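Local coordinates for protein sulfoquinovosidase (Escherichia coli, PDB 5AEG) that hydrolyses sulfoquinovosyl diacylglycerides, the sulfolipids of plants, and simple sulfoquinovosides such as sulfoquinovosyl glycerol, releasing sulfoquinovose for use as a carbon and sulfur source, at residues A[342-347]-A[383-388]; A[334-339]-A[431-436]; A[361-366]-A[372-377]. One frame throughout, in Å; residues are numbered along the deposited sequence.

Contact 1 (A[342-347]-A[383-388])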
loop_
_atom_site.group_PDB
_atom_site.type_symbol
_atom_site.label_atom_id
_atom_site.label_comp_id
_atom_site.label_asym_id
_atom_site.label_seq_id
_atom_site.Cartn_x
_atom_site.Cartn_y
_atom_site.Cartn_z
ATOM N N LYS A 342 -7.855 -22.564 -19.273
ATOM C CA LYS A 342 -6.938 -21.989 -20.283
ATOM C C LYS A 342 -5.585 -22.566 -20.140
ATOM O O LYS A 342 -5.319 -23.305 -19.182
ATOM C CB LYS A 342 -6.934 -20.428 -20.184
ATOM C CG LYS A 342 -8.321 -19.863 -20.460
ATOM C CD LYS A 342 -8.538 -19.872 -21.986
ATOM C CE LYS A 342 -9.961 -19.538 -22.364
ATOM N NZ LYS A 342 -10.096 -19.781 -23.797
ATOM N N ASP A 343 -4.720 -22.184 -21.064
ATOM C CA ASP A 343 -3.421 -22.789 -21.347
ATOM C C ASP A 343 -2.485 -22.766 -20.191
ATOM O O ASP A 343 -1.821 -23.772 -19.898
ATOM C CB ASP A 343 -2.674 -21.931 -22.391
ATOM C CG ASP A 343 -3.184 -22.101 -23.766
ATOM O OD1 ASP A 343 -4.027 -23.023 -23.978
ATOM O OD2 ASP A 343 -2.720 -21.296 -24.626
ATOM N N LEU A 344 -2.314 -21.571 -19.582
ATOM C CA LEU A 344 -1.302 -21.480 -18.514
ATOM C C LEU A 344 -1.599 -22.386 -17.361
ATOM O O LEU A 344 -0.651 -22.928 -16.806
ATOM C CB LEU A 344 -1.092 -20.049 -17.942
ATOM C CG LEU A 344 -0.596 -19.046 -18.961
ATOM C CD1 LEU A 344 -0.469 -17.656 -18.320
ATOM C CD2 LEU A 344 0.778 -19.437 -19.510
ATOM N N CYS A 345 -2.852 -22.509 -16.959
ATOM C CA CYS A 345 -3.203 -23.330 -15.792
ATOM C C CYS A 345 -2.971 -24.818 -16.125
ATOM O O CYS A 345 -2.600 -25.600 -15.244
ATOM C CB CYS A 345 -4.677 -23.158 -15.410
ATOM S SG CYS A 345 -5.129 -23.858 -13.776
ATOM N N GLU A 346 -3.229 -25.204 -17.382
ATOM C CA GLU A 346 -3.007 -26.622 -17.799
ATOM C C GLU A 346 -1.513 -26.934 -17.689
ATOM O O GLU A 346 -1.081 -27.937 -17.107
ATOM C CB GLU A 346 -3.552 -26.798 -19.232
ATOM C CG GLU A 346 -3.422 -28.230 -19.782
ATOM C CD GLU A 346 -3.713 -28.322 -21.288
ATOM O OE1 GLU A 346 -4.252 -27.345 -21.908
ATOM O OE2 GLU A 346 -3.407 -29.398 -21.850
ATOM N N GLU A 347 -0.697 -26.044 -18.220
ATOM C CA GLU A 347 0.728 -26.165 -18.072
ATOM C C GLU A 347 1.196 -26.261 -16.604
ATOM O O GLU A 347 1.973 -27.156 -16.223
ATOM C CB GLU A 347 1.400 -25.031 -18.832
ATOM C CG GLU A 347 2.915 -25.016 -18.734
ATOM C CD GLU A 347 3.573 -24.019 -19.694
ATOM O OE1 GLU A 347 3.024 -22.917 -19.921
ATOM O OE2 GLU A 347 4.668 -24.331 -20.202
ATOM N N TYR A 383 7.856 -20.342 -9.714
ATOM C CA TYR A 383 8.293 -18.934 -9.631
ATOM C C TYR A 383 9.042 -18.521 -10.849
ATOM O O TYR A 383 8.671 -17.516 -11.487
ATOM C CB TYR A 383 9.116 -18.713 -8.370
ATOM C CG TYR A 383 9.608 -17.315 -8.168
ATOM C CD1 TYR A 383 10.773 -16.873 -8.772
ATOM C CD2 TYR A 383 8.914 -16.423 -7.360
ATOM C CE1 TYR A 383 11.263 -15.599 -8.570
ATOM C CE2 TYR A 383 9.380 -15.122 -7.165
ATOM C CZ TYR A 383 10.538 -14.694 -7.766
ATOM O OH TYR A 383 10.986 -13.400 -7.564
ATOM N N ALA A 384 10.059 -19.321 -11.228
ATOM C CA ALA A 384 10.823 -19.145 -12.481
ATOM C C ALA A 384 9.960 -19.128 -13.709
ATOM O O ALA A 384 10.149 -18.277 -14.605
ATOM C CB ALA A 384 11.902 -20.243 -12.651
ATOM N N TRP A 385 9.036 -20.069 -13.745
ATOM C CA TRP A 385 8.089 -20.226 -14.858
ATOM C C TRP A 385 7.214 -18.988 -15.024
ATOM O O TRP A 385 6.992 -18.532 -16.102
ATOM C CB TRP A 385 7.173 -21.425 -14.599
ATOM C CG TRP A 385 5.923 -21.571 -15.484
ATOM C CD1 TRP A 385 5.859 -21.937 -16.814
ATOM C CD2 TRP A 385 4.574 -21.339 -15.088
ATOM N NE1 TRP A 385 4.559 -21.956 -17.240
ATOM C CE2 TRP A 385 3.750 -21.589 -16.204
ATOM C CE3 TRP A 385 3.969 -20.985 -13.883
ATOM C CZ2 TRP A 385 2.382 -21.477 -16.144
ATOM C CZ3 TRP A 385 2.618 -20.878 -13.828
ATOM C CH2 TRP A 385 1.834 -21.119 -14.950
ATOM N N PHE A 386 6.628 -18.533 -13.916
ATOM C CA PHE A 386 5.717 -17.401 -13.975
ATOM C C PHE A 386 6.470 -16.119 -14.289
ATOM O O PHE A 386 5.983 -15.280 -15.022
ATOM C CB PHE A 386 4.912 -17.304 -12.668
ATOM C CG PHE A 386 3.563 -16.709 -12.849
ATOM C CD1 PHE A 386 2.693 -17.214 -13.779
ATOM C CD2 PHE A 386 3.159 -15.615 -12.113
ATOM C CE1 PHE A 386 1.414 -16.722 -13.905
ATOM C CE2 PHE A 386 1.908 -15.059 -12.301
ATOM C CZ PHE A 386 1.008 -15.602 -13.162
ATOM N N LYS A 387 7.670 -15.959 -13.763
ATOM C CA LYS A 387 8.525 -14.877 -14.202
ATOM C C LYS A 387 8.775 -14.907 -15.740
ATOM O O LYS A 387 8.821 -13.876 -16.393
ATOM C CB LYS A 387 9.789 -14.892 -13.371
ATOM C CG LYS A 387 10.857 -13.906 -13.843
ATOM C CD LYS A 387 11.717 -13.447 -12.678
ATOM C CE LYS A 387 12.346 -14.529 -11.789
ATOM N NZ LYS A 387 13.293 -15.355 -12.554
ATOM N N GLU A 388 8.915 -16.097 -16.340
ATOM C CA GLU A 388 9.056 -16.191 -17.815
ATOM C C GLU A 388 7.818 -15.844 -18.541
ATOM O O GLU A 388 7.875 -15.269 -19.641
ATOM C CB GLU A 388 9.551 -17.610 -18.295
ATOM C CG GLU A 388 10.984 -17.893 -17.832
ATOM C CD GLU A 388 12.046 -16.916 -18.346
ATOM O OE1 GLU A 388 11.971 -16.628 -19.570
ATOM O OE2 GLU A 388 12.946 -16.447 -17.551
#

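Contact 2 (A[334-339]-A[431-436])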
loop_
_atom_site.group_PDB
_atom_site.type_symbol
_atom_site.label_atom_id
_atom_site.label_comp_id
_atom_site.label_asym_id
_atom_site.label_seq_id
_atom_site.Cartn_x
_atom_site.Cartn_y
_atom_site.Cartn_z
ATOM N N ILE A 334 -1.746 -8.399 -14.968
ATOM C CA ILE A 334 -1.445 -9.760 -14.558
ATOM C C ILE A 334 -1.755 -9.916 -13.062
ATOM O O ILE A 334 -1.707 -8.925 -12.286
ATOM C CB ILE A 334 0.011 -10.170 -14.921
ATOM C CG1 ILE A 334 0.202 -11.669 -14.590
ATOM C CG2 ILE A 334 1.095 -9.386 -14.206
ATOM C CD1 ILE A 334 1.435 -12.226 -15.253
ATOM N N ASN A 335 -2.128 -11.140 -12.656
ATOM C CA ASN A 335 -2.305 -11.497 -11.280
ATOM C C ASN A 335 -1.738 -12.922 -11.041
ATOM O O ASN A 335 -1.345 -13.557 -12.038
ATOM C CB ASN A 335 -3.706 -11.244 -10.821
ATOM C CG ASN A 335 -4.713 -12.255 -11.253
ATOM O OD1 ASN A 335 -4.485 -13.436 -11.268
ATOM N ND2 ASN A 335 -5.898 -11.790 -11.484
ATOM N N PRO A 336 -1.682 -13.371 -9.787
ATOM C CA PRO A 336 -0.924 -14.607 -9.550
ATOM C C PRO A 336 -1.839 -15.834 -9.541
ATOM O O PRO A 336 -1.480 -16.852 -8.933
ATOM C CB PRO A 336 -0.266 -14.309 -8.222
ATOM C CG PRO A 336 -1.379 -13.585 -7.467
ATOM C CD PRO A 336 -2.118 -12.770 -8.498
ATOM N N TYR A 337 -2.991 -15.748 -10.237
ATOM C CA TYR A 337 -3.894 -16.867 -10.491
ATOM C C TYR A 337 -3.944 -17.116 -12.019
ATOM O O TYR A 337 -3.490 -16.279 -12.821
ATOM C CB TYR A 337 -5.303 -16.589 -10.041
ATOM C CG TYR A 337 -5.473 -16.096 -8.601
ATOM C CD1 TYR A 337 -5.533 -16.993 -7.518
ATOM C CD2 TYR A 337 -5.691 -14.738 -8.336
ATOM C CE1 TYR A 337 -5.770 -16.523 -6.210
ATOM C CE2 TYR A 337 -5.849 -14.267 -7.061
ATOM C CZ TYR A 337 -5.947 -15.149 -5.970
ATOM O OH TYR A 337 -6.159 -14.641 -4.657
ATOM N N VAL A 338 -4.473 -18.272 -12.381
ATOM C CA VAL A 338 -4.571 -18.666 -13.794
ATOM C C VAL A 338 -5.899 -19.369 -14.002
ATOM O O VAL A 338 -6.213 -20.340 -13.321
ATOM C CB VAL A 338 -3.391 -19.520 -14.258
ATOM C CG1 VAL A 338 -2.151 -18.702 -14.538
ATOM C CG2 VAL A 338 -3.056 -20.649 -13.288
ATOM N N ALA A 339 -6.646 -18.913 -14.996
ATOM C CA ALA A 339 -7.962 -19.443 -15.278
ATOM C C ALA A 339 -7.868 -20.986 -15.596
ATOM O O ALA A 339 -7.156 -21.396 -16.504
ATOM C CB ALA A 339 -8.540 -18.742 -16.482
ATOM N N ALA A 431 4.722 -9.503 -1.127
ATOM C CA ALA A 431 6.095 -9.171 -1.541
ATOM C C ALA A 431 6.788 -10.277 -2.385
ATOM O O ALA A 431 7.682 -9.952 -3.189
ATOM C CB ALA A 431 6.928 -8.852 -0.383
ATOM N N LEU A 432 6.341 -11.527 -2.219
ATOM C CA LEU A 432 6.842 -12.644 -3.041
ATOM C C LEU A 432 6.400 -12.414 -4.498
ATOM O O LEU A 432 7.200 -12.489 -5.451
ATOM C CB LEU A 432 6.268 -13.941 -2.519
ATOM C CG LEU A 432 6.855 -15.265 -2.985
ATOM C CD1 LEU A 432 8.390 -15.254 -2.908
ATOM C CD2 LEU A 432 6.251 -16.361 -2.072
ATOM N N TRP A 433 5.131 -12.056 -4.662
ATOM C CA TRP A 433 4.577 -11.654 -5.978
ATOM C C TRP A 433 5.252 -10.437 -6.550
ATOM O O TRP A 433 5.629 -10.419 -7.722
ATOM C CB TRP A 433 3.039 -11.567 -5.824
ATOM C CG TRP A 433 2.257 -11.015 -6.958
ATOM C CD1 TRP A 433 1.226 -10.156 -6.852
ATOM C CD2 TRP A 433 2.349 -11.378 -8.337
ATOM N NE1 TRP A 433 0.643 -9.957 -8.086
ATOM C CE2 TRP A 433 1.373 -10.626 -9.033
ATOM C CE3 TRP A 433 3.223 -12.187 -9.074
ATOM C CZ2 TRP A 433 1.216 -10.683 -10.416
ATOM C CZ3 TRP A 433 3.053 -12.278 -10.454
ATOM C CH2 TRP A 433 2.036 -11.510 -11.118
ATOM N N ALA A 434 5.512 -9.432 -5.708
ATOM C CA ALA A 434 6.220 -8.275 -6.116
ATOM C C ALA A 434 7.670 -8.641 -6.619
ATOM O O ALA A 434 8.131 -8.136 -7.658
ATOM C CB ALA A 434 6.305 -7.226 -4.983
ATOM N N LYS A 435 8.331 -9.528 -5.912
ATOM C CA LYS A 435 9.703 -9.902 -6.280
ATOM C C LYS A 435 9.705 -10.538 -7.679
ATOM O O LYS A 435 10.629 -10.304 -8.453
ATOM C CB LYS A 435 10.276 -10.892 -5.255
ATOM C CG LYS A 435 11.770 -11.155 -5.377
ATOM C CD LYS A 435 12.250 -12.179 -4.340
ATOM C CE LYS A 435 13.755 -12.008 -4.139
ATOM N NZ LYS A 435 14.399 -13.293 -3.924
ATOM N N CYS A 436 8.651 -11.321 -7.985
ATOM C CA CYS A 436 8.543 -12.014 -9.283
ATOM C C CYS A 436 8.514 -11.001 -10.408
ATOM O O CYS A 436 9.256 -11.093 -11.451
ATOM C CB CYS A 436 7.299 -12.892 -9.282
ATOM S SG CYS A 436 7.101 -13.987 -10.726
#

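Contact 3 (A[361-366]-A[372-377])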
loop_
_atom_site.group_PDB
_atom_site.type_symbol
_atom_site.label_atom_id
_atom_site.label_comp_id
_atom_site.label_asym_id
_atom_site.label_seq_id
_atom_site.Cartn_x
_atom_site.Cartn_y
_atom_site.Cartn_z
ATOM N N GLY A 361 -5.161 -32.423 -4.313
ATOM C CA GLY A 361 -5.509 -31.899 -5.631
ATOM C C GLY A 361 -4.956 -30.475 -5.815
ATOM O O GLY A 361 -4.532 -29.830 -4.840
ATOM N N ASP A 362 -4.908 -30.021 -7.064
ATOM C CA ASP A 362 -4.550 -28.622 -7.361
ATOM C C ASP A 362 -5.594 -27.686 -6.766
ATOM O O ASP A 362 -6.782 -27.927 -6.894
ATOM C CB ASP A 362 -4.367 -28.397 -8.882
ATOM C CG ASP A 362 -3.082 -28.981 -9.402
ATOM O OD1 ASP A 362 -2.110 -29.200 -8.620
ATOM O OD2 ASP A 362 -3.001 -29.198 -10.626
ATOM N N TYR A 363 -5.182 -26.609 -6.075
ATOM C CA TYR A 363 -6.181 -25.740 -5.450
ATOM C C TYR A 363 -6.713 -24.746 -6.481
ATOM O O TYR A 363 -5.918 -23.979 -7.048
ATOM C CB TYR A 363 -5.538 -24.953 -4.287
ATOM C CG TYR A 363 -6.499 -24.392 -3.325
ATOM C CD1 TYR A 363 -7.264 -23.271 -3.660
ATOM C CD2 TYR A 363 -6.551 -24.853 -2.012
ATOM C CE1 TYR A 363 -8.161 -22.749 -2.757
ATOM C CE2 TYR A 363 -7.428 -24.319 -1.107
ATOM C CZ TYR A 363 -8.221 -23.250 -1.499
ATOM O OH TYR A 363 -9.062 -22.647 -0.623
ATOM N N LEU A 364 -8.030 -24.755 -6.650
ATOM C CA LEU A 364 -8.746 -23.805 -7.475
ATOM C C LEU A 364 -9.608 -22.893 -6.632
ATOM O O LEU A 364 -10.409 -23.342 -5.857
ATOM C CB LEU A 364 -9.666 -24.512 -8.464
ATOM C CG LEU A 364 -9.008 -25.567 -9.362
ATOM C CD1 LEU A 364 -10.020 -26.183 -10.326
ATOM C CD2 LEU A 364 -7.792 -25.024 -10.076
ATOM N N VAL A 365 -9.470 -21.597 -6.833
ATOM C CA VAL A 365 -10.291 -20.639 -6.121
ATOM C C VAL A 365 -11.446 -20.299 -7.007
ATOM O O VAL A 365 -11.265 -20.123 -8.221
ATOM C CB VAL A 365 -9.493 -19.379 -5.802
ATOM C CG1 VAL A 365 -10.368 -18.369 -5.128
ATOM C CG2 VAL A 365 -8.316 -19.716 -4.904
ATOM N N GLU A 366 -12.618 -20.203 -6.421
ATOM C CA GLU A 366 -13.822 -19.752 -7.149
ATOM C C GLU A 366 -13.827 -18.274 -7.213
ATOM O O GLU A 366 -13.698 -17.644 -6.186
ATOM C CB GLU A 366 -15.110 -20.149 -6.432
ATOM C CG GLU A 366 -15.506 -21.566 -6.737
ATOM C CD GLU A 366 -16.662 -22.106 -5.908
ATOM O OE1 GLU A 366 -16.787 -21.767 -4.699
ATOM O OE2 GLU A 366 -17.434 -22.911 -6.478
ATOM N N GLY A 372 -9.819 -20.238 -10.672
ATOM C CA GLY A 372 -8.418 -19.948 -10.988
ATOM C C GLY A 372 -7.531 -20.792 -10.153
ATOM O O GLY A 372 -7.785 -20.884 -8.952
ATOM N N GLY A 373 -6.504 -21.393 -10.750
ATOM C CA GLY A 373 -5.422 -22.041 -9.968
ATOM C C GLY A 373 -4.499 -21.019 -9.322
ATOM O O GLY A 373 -4.251 -19.924 -9.865
ATOM N N VAL A 374 -4.021 -21.368 -8.152
ATOM C CA VAL A 374 -3.161 -20.529 -7.376
ATOM C C VAL A 374 -1.741 -20.924 -7.737
ATOM O O VAL A 374 -1.326 -22.027 -7.359
ATOM C CB VAL A 374 -3.385 -20.724 -5.835
ATOM C CG1 VAL A 374 -2.437 -19.822 -5.053
ATOM C CG2 VAL A 374 -4.819 -20.506 -5.419
ATOM N N VAL A 375 -0.964 -19.999 -8.308
ATOM C CA VAL A 375 0.394 -20.257 -8.698
ATOM C C VAL A 375 1.228 -20.327 -7.425
ATOM O O VAL A 375 1.158 -19.430 -6.570
ATOM C CB VAL A 375 0.957 -19.194 -9.621
ATOM C CG1 VAL A 375 2.425 -19.404 -9.937
ATOM C CG2 VAL A 375 0.123 -19.086 -10.901
ATOM N N ASP A 376 2.004 -21.392 -7.264
ATOM C CA ASP A 376 2.713 -21.593 -5.994
ATOM C C ASP A 376 4.021 -20.955 -6.034
ATOM O O ASP A 376 5.047 -21.569 -6.385
ATOM C CB ASP A 376 2.818 -23.078 -5.590
ATOM C CG ASP A 376 3.492 -23.265 -4.215
ATOM O OD1 ASP A 376 3.913 -22.257 -3.577
ATOM O OD2 ASP A 376 3.548 -24.428 -3.730
ATOM N N LEU A 377 4.040 -19.675 -5.630
ATOM C CA LEU A 377 5.270 -18.909 -5.744
ATOM C C LEU A 377 6.441 -19.418 -4.829
ATOM O O LEU A 377 7.570 -18.914 -4.975
ATOM C CB LEU A 377 5.024 -17.379 -5.495
ATOM C CG LEU A 377 4.047 -16.717 -6.485
ATOM C CD1 LEU A 377 3.771 -15.242 -6.149
ATOM C CD2 LEU A 377 4.628 -16.808 -7.863
#

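Contact 1 (A[342-347]-A[383-388])
Leu344, in the first turn of helix 343-351, meets the indole of Trp385 through its backbone as much as through its side chain. Its carbonyl O lies 3.4 Å from CZ2 of Trp385, approaching the ring obliquely, while CB of Leu344 stands 4.2 Å from the same CZ2. The rest of this leucine packs on Val338 and Trp306, a suitable place for a branched apolar chain. Both helices, 343-351 and 380-395, lie in the TIM-barrel domain of this family 31 glycoside hydrolase, the first following the short strand 337-339 and the second running on toward barrel strand 401-404. One turn after Leu344, Glu347 holds CG anti to its backbone N (chi1 179°) and continues extended, a reach that delivers the carboxylate to the nitrogen edge of the indole. There NE1 of Trp385 gives a weak hydrogen bond to OE1 of Glu347, 3.2 Å long but fairly straight at 164°; tryptophan suits a partly exposed place where a packed ring also meets an acid. OE1 sits in the plane of the ring, although the carboxylate itself is turned 77° from it. Tyr353 brings a second aromatic ring against the indole.

Contact 2 (A[334-339]-A[431-436])
Where the chain leaves barrel strand 329-334 and turns into strand 337-339, its backbone passes beside helix 422-444, and the closest CA pair, Pro336 and Trp433, stands 7.2 Å apart. The gap is filled by the indole of Trp433, whose CG is anti to the backbone N (chi1 172°), which carries the ring off the helix and against the turn. Pro336 lies over one face of it: CB is 4.1 Å from the centroid of the six-membered ring and only 15° off the normal, a well-centred CH-pi contact. CD of the same proline comes to 4.0 Å from NE1 of Trp433, so the pyrrolidine spans the junction of the two indole rings. Proline suits the spot, being rigid and presenting C-H groups to a flat aromatic surface. The far end of the indole reaches Ile334, whose CG2 and CG1 both lie 3.9 Å from CH2 of Trp433; CG2 approaches at the ring edge, where the carbonyl O of Ile334 also lies in plane. Between them, CA of Asn335 comes obliquely to 3.7 Å from CZ2 of Trp433, while its CB bond points away from the helix segment. That amide closes an Asx turn: OD1 of Asn335 accepts from the backbone N of Tyr337 at 2.9 Å, in the carbonyl plane, and its ND2 bonds the hydroxyl of Tyr333. Asn335 also packs on Trp304, a substrate-binding residue. No hydrogen bond crosses between the segments, yet the buried indole N-H is satisfied, since NE1 of Trp433 bonds the backbone O of Asp405, the catalytic nucleophile. Face packing by Pro336 and this polar bond together limit how the indole can turn, and probably help to position the backbone that carries the nucleophile.

Contact 3 (A[361-366]-A[372-377])
Val365 and Val374 both place CG1 anti to the backbone N (chi1 177° and 179°), which leaves each CG2 beside its own N and brings the two CG2 methyls to 3.6 Å from one another. These valines sit diagonally across a pair of antiparallel strands; a beta-branched residue suits an extended strand and offers a methyl for the buried contact. Tyr363 lies alongside Val374, pointing the same way, with CD1 4.1 Å from CG2 of Val374; its hydroxyl goes on to bond Asp413. The backbones are joined at the hydrogen-bonded pair Val365 and Gly372. N of Val365 donates to O of Gly372 at 2.8 Å, and N of Gly372 returns a bond of 2.8 Å to O of Val365. Further along, N of Val374 gives only a weak bond to O of Tyr363, at 3.4 Å. The axes of the two short strands run 132° apart. At the non-hydrogen-bonded pair, CD2 of Leu364 lies over Gly373, 3.8 Å from its CA, which the glycine leaves bare to the methyl. The two strands thus form a beta hairpin, 364-367 with 370-374, whose second strand is the middle one of a small three-stranded antiparallel sheet within the TIM-barrel domain.

Contacts 1 and 3 lie within the excursion between barrel strands 329-334 and 401-404; contact 2 ties its start to the later helix 422-444. Contacts 2 and 3 share a sheet, with probable hydrogen bonds from N of Gly373 to O of Val338 (2.8 Å) and from N of Val375 to O of Pro336 (3.2 Å). In contact 1, SG of Cys345 is 4.1 Å from N of Gly373, and Phe386 packs on the turn, CZ 3.3 Å from O of Asn335, and on Val375. Contact 2 is nearest the catalytic centre, the side chain of Asn335 being about 4 Å from that of nucleophile Asp405. The side chains of Leu344 and substrate-binding Trp304 are about 8 Å apart.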